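Side-chain contacts in threonine phosphate decarboxylase-like enzyme (Sulfurospirillum multivorans, PDB 6OUX), which decarboxylates L-serine O-phosphate to ethanolamine O-phosphate with the help of pyridoxal 5'-phosphate, supplying the precursor of the nucleotide-loop linker in norcobamide cofactors: residues A[112-115]-A[116-120]; A[148-151]-A[152-155]; A[162-165]-A[166-170]; A[239-242]-A[243-246]; A[371-375]-A[376-380]. All coordinates share one frame; numbering follows the deposited sequence.

Contact 1: residues A[112-115]-A[116-120]; sequences IQML and LQQEE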
loop_
_atom_site.group_PDB
_atom_site.type_symbol
_atom_site.label_atom_id
_atom_site.label_comp_id
_atom_site.label_asym_id
_atom_site.label_seq_id
_atom_site.Cartn_x
_atom_site.Cartn_y
_atom_site.Cartn_z
ATOM N N ILE A 112 8.666 3.060 9.741
ATOM C CA ILE A 112 9.067 3.258 11.132
ATOM C C ILE A 112 8.057 2.677 12.117
ATOM O O ILE A 112 8.423 2.122 13.126
ATOM C CB ILE A 112 9.355 4.746 11.423
ATOM C CG1 ILE A 112 10.580 5.211 10.630
ATOM C CG2 ILE A 112 9.602 4.991 12.919
ATOM C CD1 ILE A 112 10.830 6.710 10.699
ATOM N N GLN A 113 6.785 2.745 11.779
ATOM C CA GLN A 113 5.759 2.115 12.574
ATOM C C GLN A 113 5.910 0.612 12.618
ATOM O O GLN A 113 5.745 0.054 13.721
ATOM C CB GLN A 113 4.362 2.587 12.112
ATOM C CG GLN A 113 4.225 4.084 12.440
ATOM C CD GLN A 113 3.048 4.847 11.814
ATOM O OE1 GLN A 113 2.739 5.987 12.244
ATOM N NE2 GLN A 113 2.400 4.256 10.815
ATOM N N MET A 114 6.205 -0.036 11.489
ATOM C CA MET A 114 6.580 -1.494 11.442
ATOM C C MET A 114 7.798 -1.808 12.307
ATOM O O MET A 114 7.754 -2.723 13.117
ATOM C CB MET A 114 6.755 -1.974 10.005
ATOM C CG MET A 114 7.372 -3.379 9.775
ATOM S SD MET A 114 7.923 -3.718 8.069
ATOM C CE MET A 114 9.548 -2.961 8.179
ATOM N N LEU A 115 8.855 -0.986 12.219
ATOM C CA LEU A 115 10.008 -1.144 13.079
ATOM C C LEU A 115 9.701 -1.056 14.579
ATOM O O LEU A 115 10.180 -1.866 15.374
ATOM C CB LEU A 115 11.094 -0.112 12.702
ATOM C CG LEU A 115 11.725 -0.302 11.313
ATOM C CD1 LEU A 115 12.652 0.860 10.996
ATOM C CD2 LEU A 115 12.473 -1.624 11.257
ATOM N N LEU A 116 8.909 -0.073 14.962
ATOM C CA LEU A 116 8.678 0.176 16.369
ATOM C C LEU A 116 7.704 -0.834 16.984
ATOM O O LEU A 116 7.688 -0.995 18.217
ATOM C CB LEU A 116 8.188 1.604 16.573
ATOM C CG LEU A 116 9.169 2.744 16.287
ATOM C CD1 LEU A 116 8.506 4.071 16.640
ATOM C CD2 LEU A 116 10.485 2.693 17.017
ATOM N N GLN A 117 6.916 -1.517 16.163
ATOM C CA GLN A 117 6.005 -2.546 16.654
ATOM C C GLN A 117 6.695 -3.896 16.979
ATOM O O GLN A 117 6.067 -4.845 17.425
ATOM C CB GLN A 117 4.938 -2.853 15.592
ATOM C CG GLN A 117 3.814 -1.861 15.467
ATOM C CD GLN A 117 2.926 -2.172 14.239
ATOM O OE1 GLN A 117 3.406 -2.628 13.197
ATOM N NE2 GLN A 117 1.629 -1.942 14.377
ATOM N N GLN A 118 7.958 -4.029 16.679
ATOM C CA GLN A 118 8.588 -5.331 16.836
ATOM C C GLN A 118 8.778 -5.543 18.338
ATOM O O GLN A 118 8.898 -4.566 19.112
ATOM C CB GLN A 118 9.917 -5.400 16.064
ATOM C CG GLN A 118 9.819 -5.013 14.581
ATOM C CD GLN A 118 8.925 -5.943 13.747
ATOM O OE1 GLN A 118 7.748 -5.625 13.377
ATOM N NE2 GLN A 118 9.480 -7.087 13.424
ATOM N N GLU A 119 8.810 -6.805 18.771
ATOM C CA GLU A 119 8.892 -7.067 20.219
ATOM C C GLU A 119 10.229 -6.717 20.879
ATOM O O GLU A 119 10.276 -6.404 22.063
ATOM C CB GLU A 119 8.407 -8.480 20.572
ATOM C CG GLU A 119 9.271 -9.632 20.094
ATOM C CD GLU A 119 8.620 -10.984 20.398
ATOM O OE1 GLU A 119 7.592 -11.012 21.136
ATOM O OE2 GLU A 119 9.134 -12.013 19.892
ATOM N N GLU A 120 11.318 -6.676 20.130
ATOM C CA GLU A 120 12.595 -6.230 20.727
ATOM C C GLU A 120 12.537 -4.791 21.187
ATOM O O GLU A 120 13.331 -4.385 22.007
ATOM C CB GLU A 120 13.792 -6.306 19.765
ATOM C CG GLU A 120 13.811 -7.497 18.839
ATOM C CD GLU A 120 12.972 -7.231 17.608
ATOM O OE1 GLU A 120 13.377 -6.331 16.793
ATOM O OE2 GLU A 120 11.911 -7.912 17.508
#
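I112 and L116 lie side by side one helical turn apart and point the same way, so that their branched ends meet alongside each other. L116 can be followed outward. Its CB lies 3.5 Å from I112 O, the carbonyl oxygen one turn back. CG comes closer still to that oxygen, at 3.3 Å from I112 O, because chi1 of -68° sets it beside the backbone N and anti to the carbonyl carbon. CD1 then turns to the apolar neighbour and rests 4.0 Å from I112 CG2. The same I112 O takes the i to i+4 helical bond from L116 N, at 2.9 Å. Beta-branched and gamma-branched residues suit this flank: helix 108-116 lies against the seven-stranded, mostly parallel sheet that forms the core of the large domain in fold type I pyridoxal phosphate enzymes. I112 reaches I206 and V239 on the central strands there, L115 packs on I237, and L116 touches Y134 of a nearby loop. Beyond L116 the helix frays. Q117 N still bonds Q113 O at 3.1 Å, but it also makes a weak bond to M114 O, and Q118 N has a weak one, at 3.4 Å, to L115 O three residues back. The aliphatic part of Q117 follows the backbone, with CG 3.2 Å from Q113 O. Glutamine suits this partly solvated end, where a flexible methylene chain can lie over the last carbonyls. Q118 does likewise, its CG 3.3 Å from L115 O, as the chain turns out toward strand 123-128.

Contact 2: residues A[148-151]-A[152-155]; sequences PLNE and RDDY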
loop_
_atom_site.group_PDB
_atom_site.type_symbol
_atom_site.label_atom_id
_atom_site.label_comp_id
_atom_site.label_asym_id
_atom_site.label_seq_id
_atom_site.Cartn_x
_atom_site.Cartn_y
_atom_site.Cartn_z
ATOM N N PRO A 148 13.530 16.989 24.608
ATOM C CA PRO A 148 12.857 18.240 24.180
ATOM C C PRO A 148 13.766 19.132 23.411
ATOM O O PRO A 148 14.805 19.441 23.886
ATOM C CB PRO A 148 12.476 18.900 25.514
ATOM C CG PRO A 148 13.514 18.394 26.476
ATOM C CD PRO A 148 13.737 16.974 26.077
ATOM N N LEU A 149 13.415 19.455 22.178
ATOM C CA LEU A 149 14.129 20.508 21.439
ATOM C C LEU A 149 13.686 21.828 22.051
ATOM O O LEU A 149 12.533 21.988 22.434
ATOM C CB LEU A 149 13.732 20.525 19.970
ATOM C CG LEU A 149 14.384 19.570 18.964
ATOM C CD1 LEU A 149 15.557 18.759 19.482
ATOM C CD2 LEU A 149 13.373 18.777 18.157
ATOM N N ASN A 150 14.562 22.797 22.097
ATOM C CA ASN A 150 14.130 24.035 22.669
ATOM C C ASN A 150 13.922 25.160 21.617
ATOM O O ASN A 150 14.816 25.480 20.805
ATOM C CB ASN A 150 15.064 24.347 23.802
ATOM C CG ASN A 150 15.039 25.777 24.199
ATOM O OD1 ASN A 150 13.993 26.372 24.584
ATOM N ND2 ASN A 150 16.227 26.364 24.129
ATOM N N GLU A 151 12.722 25.731 21.668
ATOM C CA GLU A 151 12.334 26.854 20.819
ATOM C C GLU A 151 13.373 27.997 20.821
ATOM O O GLU A 151 13.689 28.565 19.781
ATOM C CB GLU A 151 10.949 27.366 21.223
ATOM C CG GLU A 151 10.368 28.350 20.220
ATOM C CD GLU A 151 10.811 29.799 20.368
ATOM O OE1 GLU A 151 11.309 30.180 21.457
ATOM O OE2 GLU A 151 10.626 30.565 19.385
ATOM N N ARG A 152 13.940 28.291 21.981
ATOM C CA ARG A 152 14.959 29.366 22.118
ATOM C C ARG A 152 16.216 29.133 21.324
ATOM O O ARG A 152 16.886 30.088 21.047
ATOM C CB ARG A 152 15.398 29.620 23.595
ATOM C CG ARG A 152 14.302 29.556 24.652
ATOM C CD ARG A 152 14.779 29.396 26.116
ATOM N NE ARG A 152 15.849 28.395 26.341
ATOM C CZ ARG A 152 17.162 28.646 26.301
ATOM N NH1 ARG A 152 17.605 29.868 26.030
ATOM N NH2 ARG A 152 18.037 27.664 26.504
ATOM N N ASP A 153 16.586 27.876 21.039
ATOM C CA ASP A 153 17.684 27.559 20.153
ATOM C C ASP A 153 17.186 27.248 18.737
ATOM O O ASP A 153 17.797 26.474 18.063
ATOM C CB ASP A 153 18.487 26.295 20.584
ATOM C CG ASP A 153 18.738 26.184 22.096
ATOM O OD1 ASP A 153 18.978 27.191 22.774
ATOM O OD2 ASP A 153 18.731 25.022 22.600
ATOM N N ASP A 154 16.062 27.817 18.313
ATOM C CA ASP A 154 15.511 27.555 16.986
ATOM C C ASP A 154 15.226 26.054 16.811
ATOM O O ASP A 154 15.261 25.543 15.683
ATOM C CB ASP A 154 16.485 28.047 15.865
ATOM C CG ASP A 154 16.430 29.541 15.613
ATOM O OD1 ASP A 154 15.418 30.186 15.902
ATOM O OD2 ASP A 154 17.434 30.067 15.059
ATOM N N TYR A 155 14.935 25.339 17.925
ATOM C CA TYR A 155 14.696 23.899 17.873
ATOM C C TYR A 155 15.891 23.126 17.352
ATOM O O TYR A 155 15.739 21.985 16.911
ATOM C CB TYR A 155 13.474 23.563 17.015
ATOM C CG TYR A 155 12.197 24.127 17.627
ATOM C CD1 TYR A 155 11.639 23.559 18.784
ATOM C CD2 TYR A 155 11.582 25.230 17.073
ATOM C CE1 TYR A 155 10.511 24.047 19.334
ATOM C CE2 TYR A 155 10.428 25.719 17.605
ATOM C CZ TYR A 155 9.899 25.154 18.766
ATOM O OH TYR A 155 8.721 25.661 19.297
HETATM O O HOH W 1 17.196 22.593 21.337
#
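Y155 lays its ring against E151, whose CA stands over the centre of one face, 3.7 Å from the ring centroid, a CH-pi contact. Chi1 of -64° sets the ring beside its own backbone N, against E151, and the phenol end slides along the E151 side chain, with OH 3.3 Å from E151 CG. At the ring edge, in plane, L149 CB approaches CD1 of Y155 to 3.9 Å. N150 ties the turn together. Its carbonyl O accepts from Y155 N at 2.9 Å and, from the opposite face of the carbonyl plane, from D153 N at 3.0 Å. Its side chain adds an Asx turn, although the bond from R152 N to N150 OD1 is weak; asparagine suits a place where a short side chain must imitate the backbone. Its ND2 lies over one face of the R152 guanidinium, the two planes 30° apart, while the amide stands nearly perpendicular (88°) to the D153 carboxylate. E151 O takes D154 N at 2.9 Å, and a water links N150 N to D153 OD2. D154 and Y155 both take positive phi as the turn closes. Were Y155 a glycine, E364 N would probably lose its hydroxyl partner and E151 its ring. The turn joins edge strand 143-148 of the large sheet to helix 159-169; E151 OE2 and D154 OD1 bond the hydroxyls of Y322 and Y320, just after and on strand 320-321 of the smaller sheet.

Contact 3: residues A[162-165]-A[166-170]; sequences YCQF and IENEQ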
loop_
_atom_site.group_PDB
_atom_site.type_symbol
_atom_site.label_atom_id
_atom_site.label_comp_id
_atom_site.label_asym_id
_atom_site.label_seq_id
_atom_site.Cartn_x
_atom_site.Cartn_y
_atom_site.Cartn_z
ATOM N N TYR A 162 21.962 15.509 23.787
ATOM C CA TYR A 162 21.179 14.381 23.326
ATOM C C TYR A 162 21.894 13.064 23.658
ATOM O O TYR A 162 21.284 12.174 24.203
ATOM C CB TYR A 162 21.000 14.481 21.856
ATOM C CG TYR A 162 20.221 13.324 21.301
ATOM C CD1 TYR A 162 18.835 13.241 21.483
ATOM C CD2 TYR A 162 20.857 12.325 20.629
ATOM C CE1 TYR A 162 18.117 12.197 20.956
ATOM C CE2 TYR A 162 20.153 11.255 20.107
ATOM C CZ TYR A 162 18.810 11.178 20.292
ATOM O OH TYR A 162 18.134 10.103 19.788
ATOM N N CYS A 163 23.181 12.970 23.339
ATOM C CA CYS A 163 23.952 11.782 23.635
ATOM C C CYS A 163 23.962 11.447 25.132
ATOM O O CYS A 163 23.823 10.302 25.502
ATOM C CB CYS A 163 25.368 11.949 23.145
ATOM S SG CYS A 163 25.462 11.756 21.368
ATOM N N GLN A 164 24.138 12.457 25.976
ATOM C CA GLN A 164 24.118 12.226 27.400
ATOM C C GLN A 164 22.732 11.710 27.888
ATOM O O GLN A 164 22.636 10.824 28.729
ATOM C CB GLN A 164 24.486 13.512 28.122
ATOM C CG GLN A 164 24.621 13.309 29.600
ATOM C CD GLN A 164 25.683 12.255 29.918
ATOM O OE1 GLN A 164 25.376 11.164 30.422
ATOM N NE2 GLN A 164 26.903 12.539 29.565
ATOM N N PHE A 165 21.674 12.282 27.322
ATOM C CA PHE A 165 20.329 11.847 27.542
ATOM C C PHE A 165 20.162 10.356 27.152
ATOM O O PHE A 165 19.580 9.569 27.926
ATOM C CB PHE A 165 19.358 12.722 26.744
ATOM C CG PHE A 165 17.950 12.263 26.804
ATOM C CD1 PHE A 165 17.209 12.441 27.968
ATOM C CD2 PHE A 165 17.366 11.626 25.732
ATOM C CE1 PHE A 165 15.895 11.983 28.049
ATOM C CE2 PHE A 165 16.052 11.178 25.786
ATOM C CZ PHE A 165 15.313 11.360 26.946
ATOM N N ILE A 166 20.633 10.003 25.953
ATOM C CA ILE A 166 20.587 8.608 25.503
ATOM C C ILE A 166 21.449 7.678 26.437
ATOM O O ILE A 166 21.048 6.556 26.773
ATOM C CB ILE A 166 20.993 8.457 24.000
ATOM C CG1 ILE A 166 20.042 9.243 23.084
ATOM C CG2 ILE A 166 20.987 6.972 23.589
ATOM C CD1 ILE A 166 18.586 8.923 23.266
ATOM N N GLU A 167 22.600 8.139 26.845
ATOM C CA GLU A 167 23.425 7.345 27.779
ATOM C C GLU A 167 22.681 7.120 29.100
ATOM O O GLU A 167 22.590 5.985 29.592
ATOM C CB GLU A 167 24.766 8.032 27.996
ATOM C CG GLU A 167 25.722 7.831 26.842
ATOM C CD GLU A 167 26.870 8.829 26.849
ATOM O OE1 GLU A 167 26.834 9.778 27.680
ATOM O OE2 GLU A 167 27.790 8.698 25.995
ATOM N N ASN A 168 22.101 8.180 29.651
ATOM C CA ASN A 168 21.284 8.050 30.869
ATOM C C ASN A 168 20.086 7.108 30.734
ATOM O O ASN A 168 19.808 6.266 31.598
ATOM C CB ASN A 168 20.759 9.427 31.258
ATOM C CG ASN A 168 21.859 10.366 31.671
ATOM O OD1 ASN A 168 23.023 9.988 31.799
ATOM N ND2 ASN A 168 21.498 11.588 31.895
ATOM N N GLU A 169 19.354 7.224 29.638
ATOM C CA GLU A 169 18.119 6.491 29.528
ATOM C C GLU A 169 18.273 5.068 29.050
ATOM O O GLU A 169 17.395 4.252 29.294
ATOM C CB GLU A 169 17.132 7.212 28.595
ATOM C CG GLU A 169 16.548 8.503 29.105
ATOM C CD GLU A 169 15.517 8.341 30.223
ATOM O OE1 GLU A 169 14.848 7.311 30.317
ATOM O OE2 GLU A 169 15.427 9.259 31.041
ATOM N N GLN A 170 19.336 4.773 28.304
ATOM C CA GLN A 170 19.556 3.417 27.723
ATOM C C GLN A 170 18.374 2.856 26.961
ATOM O O GLN A 170 17.976 1.791 27.204
ATOM C CB GLN A 170 20.026 2.421 28.827
ATOM C CG GLN A 170 21.376 2.802 29.422
ATOM C CD GLN A 170 22.531 2.628 28.424
ATOM O OE1 GLN A 170 22.599 1.593 27.776
ATOM N NE2 GLN A 170 23.440 3.610 28.323
#
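Two aromatic rings, Y162 and F165, each carry an aliphatic group from the next turn on one face. Over the Y162 ring lies I166 CG1, 3.8 Å from its centroid and displaced toward the rim; over F165 it is E169 CG, 4.0 Å from the centroid and likewise off centre. Both are i to i+4 CH-pi contacts along helix 159-169, an outer helix of the three-layer alpha-beta-alpha domain. With CG anti to the backbone N (chi1 179°), the Y162 ring leans along the helix toward I166, whose CD1 reaches the phenol end, 3.7 Å from Y162 OH. I166 also touches the other ring, its CD1 3.9 Å from F165 CD2, so this branched residue fills the angle between two aromatics. F147 meets Y162 edge-to-face and also touches F165, while V174 and L176 of strand 173-177 pack on Y162. With a serine in place of this tyrosine, I166 CG1 is likely to lose the face it rests on, leaving a gap toward V174 and L176. The glutamates suit the margins because their methylenes pack while their carboxylates reach basic partners: E169 joins K123 and E167 joins R198 in salt bridges. Regular backbone bonds run beneath, among them I166 N to Y162 O at 2.9 Å. The helix ends at Q170, which has positive phi and folds its side chain back over the last turn. Q170 NE2 meets E167 O at 2.8 Å, in the carbonyl plane and on a lone pair, with the N-H...O angle at 160°.

Contact 4: residues A[239-242]-A[243-246]; sequences VKSL and SKDF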
loop_
_atom_site.group_PDB
_atom_site.type_symbol
_atom_site.label_atom_id
_atom_site.label_comp_id
_atom_site.label_asym_id
_atom_site.label_seq_id
_atom_site.Cartn_x
_atom_site.Cartn_y
_atom_site.Cartn_z
ATOM N N VAL A 239 15.782 5.433 6.841
ATOM C CA VAL A 239 14.471 5.365 6.231
ATOM C C VAL A 239 14.241 6.626 5.398
ATOM O O VAL A 239 14.628 7.714 5.823
ATOM C CB VAL A 239 13.357 5.293 7.331
ATOM C CG1 VAL A 239 12.026 5.202 6.675
ATOM C CG2 VAL A 239 13.507 4.107 8.232
ATOM N N LYS A 240 13.572 6.491 4.251
ATOM C CA LYS A 240 13.423 7.635 3.314
ATOM C C LYS A 240 12.181 7.461 2.451
ATOM O O LYS A 240 11.997 6.435 1.806
ATOM C CB LYS A 240 14.684 7.807 2.447
ATOM C CG LYS A 240 14.589 8.969 1.500
ATOM C CD LYS A 240 15.916 9.486 0.969
ATOM C CE LYS A 240 15.681 10.733 0.149
ATOM N NZ LYS A 240 14.806 10.366 -0.997
ATOM N N SER A 241 11.346 8.496 2.445
ATOM C CA SER A 241 10.254 8.603 1.542
ATOM C C SER A 241 10.804 8.737 0.138
ATOM O O SER A 241 11.858 9.312 -0.074
ATOM C CB SER A 241 9.365 9.771 1.924
ATOM O OG SER A 241 8.430 10.004 0.883
ATOM N N LEU A 242 10.130 8.140 -0.817
ATOM C CA LEU A 242 10.342 8.521 -2.228
ATOM C C LEU A 242 9.257 9.449 -2.783
ATOM O O LEU A 242 9.395 9.909 -3.913
ATOM C CB LEU A 242 10.471 7.286 -3.107
ATOM C CG LEU A 242 11.674 6.404 -2.804
ATOM C CD1 LEU A 242 11.519 5.075 -3.542
ATOM C CD2 LEU A 242 12.965 7.108 -3.222
ATOM N N SER A 243 8.262 9.801 -1.972
ATOM C CA SER A 243 7.101 10.613 -2.396
ATOM C C SER A 243 7.230 12.139 -2.128
ATOM O O SER A 243 6.775 12.986 -2.905
ATOM C CB SER A 243 5.824 9.952 -1.793
ATOM O OG SER A 243 5.754 8.530 -2.221
ATOM N N LYS A 244 7.929 12.522 -1.088
ATOM C CA LYS A 244 8.012 13.940 -0.780
ATOM C C LYS A 244 9.119 14.721 -1.500
ATOM O O LYS A 244 9.209 15.959 -1.346
ATOM C CB LYS A 244 8.107 14.122 0.722
ATOM C CG LYS A 244 6.869 13.562 1.408
ATOM C CD LYS A 244 7.087 13.346 2.887
ATOM C CE LYS A 244 5.960 12.501 3.446
ATOM N NZ LYS A 244 5.794 12.803 4.893
ATOM N N ASP A 245 9.961 14.018 -2.262
ATOM C CA ASP A 245 11.019 14.672 -3.046
ATOM C C ASP A 245 10.842 14.374 -4.539
ATOM O O ASP A 245 10.652 15.299 -5.335
ATOM C CB ASP A 245 12.433 14.379 -2.481
ATOM C CG ASP A 245 12.770 12.882 -2.361
ATOM O OD1 ASP A 245 11.991 11.997 -2.762
ATOM O OD2 ASP A 245 13.852 12.583 -1.841
ATOM N N PHE A 246 10.861 13.098 -4.932
ATOM C CA PHE A 246 10.539 12.737 -6.338
ATOM C C PHE A 246 9.060 13.045 -6.635
ATOM O O PHE A 246 8.645 12.953 -7.783
ATOM C CB PHE A 246 10.871 11.282 -6.673
ATOM C CG PHE A 246 12.339 10.932 -6.535
ATOM C CD1 PHE A 246 13.244 11.211 -7.565
ATOM C CD2 PHE A 246 12.828 10.308 -5.380
ATOM C CE1 PHE A 246 14.594 10.881 -7.436
ATOM C CE2 PHE A 246 14.166 9.971 -5.260
ATOM C CZ PHE A 246 15.053 10.258 -6.285
HETATM O O HOH W 2 10.773 12.243 0.227
#
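Charge links K240 to D245. The lysine chain is extended as far as CE, then bends at its last torsion to bring NZ 2.6 Å from D245 OD2, a salt bridge made on the syn lone pair. The same NZ donates to S241 O at 3.3 Å, almost in line with that carbonyl, so two acceptors hold the buried ammonium. D245 keeps its CG between the backbone N and the carbonyl carbon, close enough for OD1 to take F246 N at 2.7 Å, met on the anti side but 33° out of the carboxylate plane; one short acid thus serves a cation and the backbone. Hydroxyl bonds hold the chain where strand 236-241 ends. S241 OG takes S243 N at 2.9 Å, which makes an ST turn, and also K244 N at 3.2 Å; serine fits because its small side chain can face the loop it turns. In fold type I enzymes the cofactor lysine lies in the loop after this strand; the position of K244, its side chain about 7 Å from those of substrate-binding N181 and R369, is consistent with that role. S243 OG turns elsewhere, to V251 O and L253 N. Apolar packing is made by L242 and F246, which run side by side with CD2 of L242 3.7 Å from CE2 of F246. The phenylalanine places its ring edge at L242 O and stacks on F286.

Contact 5: residues A[371-375]-A[376-380]; sequences AGRTR and EENNC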
loop_
_atom_site.group_PDB
_atom_site.type_symbol
_atom_site.label_atom_id
_atom_site.label_comp_id
_atom_site.label_asym_id
_atom_site.label_seq_id
_atom_site.Cartn_x
_atom_site.Cartn_y
_atom_site.Cartn_z
ATOM N N ALA A 371 4.481 24.679 3.140
ATOM C CA ALA A 371 5.286 23.936 2.176
ATOM C C ALA A 371 5.724 24.876 1.059
ATOM O O ALA A 371 4.926 25.721 0.614
ATOM C CB ALA A 371 4.456 22.816 1.581
ATOM N N GLY A 372 6.940 24.738 0.577
ATOM C CA GLY A 372 7.462 25.619 -0.455
ATOM C C GLY A 372 6.863 25.162 -1.755
ATOM O O GLY A 372 6.773 23.942 -1.992
ATOM N N ARG A 373 6.314 26.117 -2.521
ATOM C CA ARG A 373 5.703 25.819 -3.827
ATOM C C ARG A 373 6.560 26.336 -5.017
ATOM O O ARG A 373 7.792 26.448 -4.909
ATOM C CB ARG A 373 4.269 26.376 -3.865
ATOM C CG ARG A 373 3.367 25.908 -2.749
ATOM C CD ARG A 373 3.512 24.459 -2.354
ATOM N NE ARG A 373 3.170 23.550 -3.428
ATOM C CZ ARG A 373 3.566 22.278 -3.483
ATOM N NH1 ARG A 373 4.310 21.719 -2.485
ATOM N NH2 ARG A 373 3.208 21.554 -4.542
ATOM N N THR A 374 5.920 26.658 -6.132
ATOM C CA THR A 374 6.616 27.235 -7.243
ATOM C C THR A 374 6.888 28.702 -6.880
ATOM O O THR A 374 6.261 29.263 -5.942
ATOM C CB THR A 374 5.747 27.188 -8.535
ATOM O OG1 THR A 374 4.555 27.961 -8.348
ATOM C CG2 THR A 374 5.345 25.742 -8.905
ATOM N N ARG A 375 7.720 29.360 -7.678
ATOM C CA ARG A 375 8.018 30.766 -7.459
ATOM C C ARG A 375 6.771 31.622 -7.453
ATOM O O ARG A 375 6.661 32.490 -6.605
ATOM C CB ARG A 375 9.098 31.338 -8.415
ATOM C CG ARG A 375 9.574 32.755 -8.006
ATOM C CD ARG A 375 10.460 33.466 -9.019
ATOM N NE ARG A 375 11.696 32.718 -9.219
ATOM C CZ ARG A 375 12.107 32.189 -10.379
ATOM N NH1 ARG A 375 11.409 32.348 -11.515
ATOM N NH2 ARG A 375 13.227 31.485 -10.403
ATOM N N GLU A 376 5.850 31.388 -8.403
ATOM C CA GLU A 376 4.627 32.185 -8.499
ATOM C C GLU A 376 3.743 32.001 -7.262
ATOM O O GLU A 376 3.234 32.953 -6.690
ATOM C CB GLU A 376 3.827 31.805 -9.759
ATOM C CG GLU A 376 3.767 32.938 -10.784
ATOM C CD GLU A 376 3.602 32.413 -12.205
ATOM O OE1 GLU A 376 2.501 32.609 -12.793
ATOM O OE2 GLU A 376 4.587 31.804 -12.720
ATOM N N GLU A 377 3.603 30.751 -6.847
ATOM C CA GLU A 377 2.801 30.443 -5.685
ATOM C C GLU A 377 3.446 31.015 -4.422
ATOM O O GLU A 377 2.730 31.564 -3.562
ATOM C CB GLU A 377 2.542 28.947 -5.606
ATOM C CG GLU A 377 1.601 28.478 -6.710
ATOM C CD GLU A 377 1.281 27.023 -6.645
ATOM O OE1 GLU A 377 0.171 26.628 -6.944
ATOM O OE2 GLU A 377 2.181 26.245 -6.385
ATOM N N ASN A 378 4.759 30.899 -4.269
ATOM C CA ASN A 378 5.411 31.470 -3.112
ATOM C C ASN A 378 5.169 32.951 -3.041
ATOM O O ASN A 378 4.934 33.462 -1.965
ATOM C CB ASN A 378 6.914 31.161 -3.049
ATOM C CG ASN A 378 7.189 29.652 -2.797
ATOM O OD1 ASN A 378 6.300 28.937 -2.338
ATOM N ND2 ASN A 378 8.322 29.179 -3.208
ATOM N N ASN A 379 5.194 33.648 -4.188
ATOM C CA ASN A 379 5.016 35.098 -4.167
ATOM C C ASN A 379 3.631 35.427 -3.615
ATOM O O ASN A 379 3.505 36.331 -2.793
ATOM C CB ASN A 379 5.239 35.658 -5.582
ATOM C CG ASN A 379 5.350 37.175 -5.616
ATOM O OD1 ASN A 379 6.202 37.780 -4.952
ATOM N ND2 ASN A 379 4.480 37.817 -6.428
ATOM N N CYS A 380 2.616 34.676 -4.047
ATOM C CA CYS A 380 1.247 34.845 -3.581
ATOM C C CYS A 380 1.118 34.635 -2.054
ATOM O O CYS A 380 0.452 35.374 -1.336
ATOM C CB CYS A 380 0.300 33.850 -4.289
ATOM S SG CYS A 380 0.047 34.216 -6.062
HETATM O O HOH W 3 9.815 26.431 -3.074
#
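T374 is the N-cap of helix 375-388, and its OG1 accepts from E377 N, a weak capping bond of 3.3 Å that is nonetheless straight. Chi1 of 62° puts the hydroxyl between the backbone N and the carbonyl carbon, from where it can face the helix; threonine offers that oxygen with CG2 beside the backbone N, anti to the carbonyl carbon. The main helical bonds start at once, N378 N meeting T374 O at 2.8 Å and N379 N meeting R375 O at 3.1 Å. N378 adds a second tie, to the residue before the cap. Its OD1 accepts from R373 N at 2.8 Å, the donor tilted 16° from the amide's carbonyl plane, and its ND2 gives a weak bond to R373 O, so one asparagine amide addresses both polar atoms of that backbone residue. A water bridges R373 O and ND2; with two hydrogens there, the water and E305 of helix 289-314 are probably the main acceptors, and the 126° bond to R373 O at most a weak share. The E377 side chain extends back along the cap: OE2 comes 3.3 Å from R373 CB, while CG is 3.4 Å from T374 OG1. Its charge lies at the edge of the R373 guanidinium, too far for a salt bridge. The turn leads out of strand 367-371, which carries the substrate-binding R369. R373 packs on I45 of strand 45-46, T374 rests on P53 and Y54 of helix 53-68, and N378 touches F309 of helix 289-314.

The contacts follow one another along the chain in order, each a local turn, helix segment or helix end. The first four belong to the large domain around the seven-stranded sheet, whereas contact 5 follows a strand of the smaller five-stranded sheet. Contacts 1 and 4 touch, I112 CG1 lying 3.9 Å from V239 CG2, so helix 108-116 packs directly on the strand leading to the loop near the substrate-binding residues. Contact 2 lies in the connection between edge strand 143-148 and helix 159-169, and contact 3 on that helix, their centres 18 Å apart. Contacts 3 and 5 lie farthest apart, about 41 Å between centres. Contacts 4 and 5, about 21 Å apart, approach the substrate-binding residues from different domains.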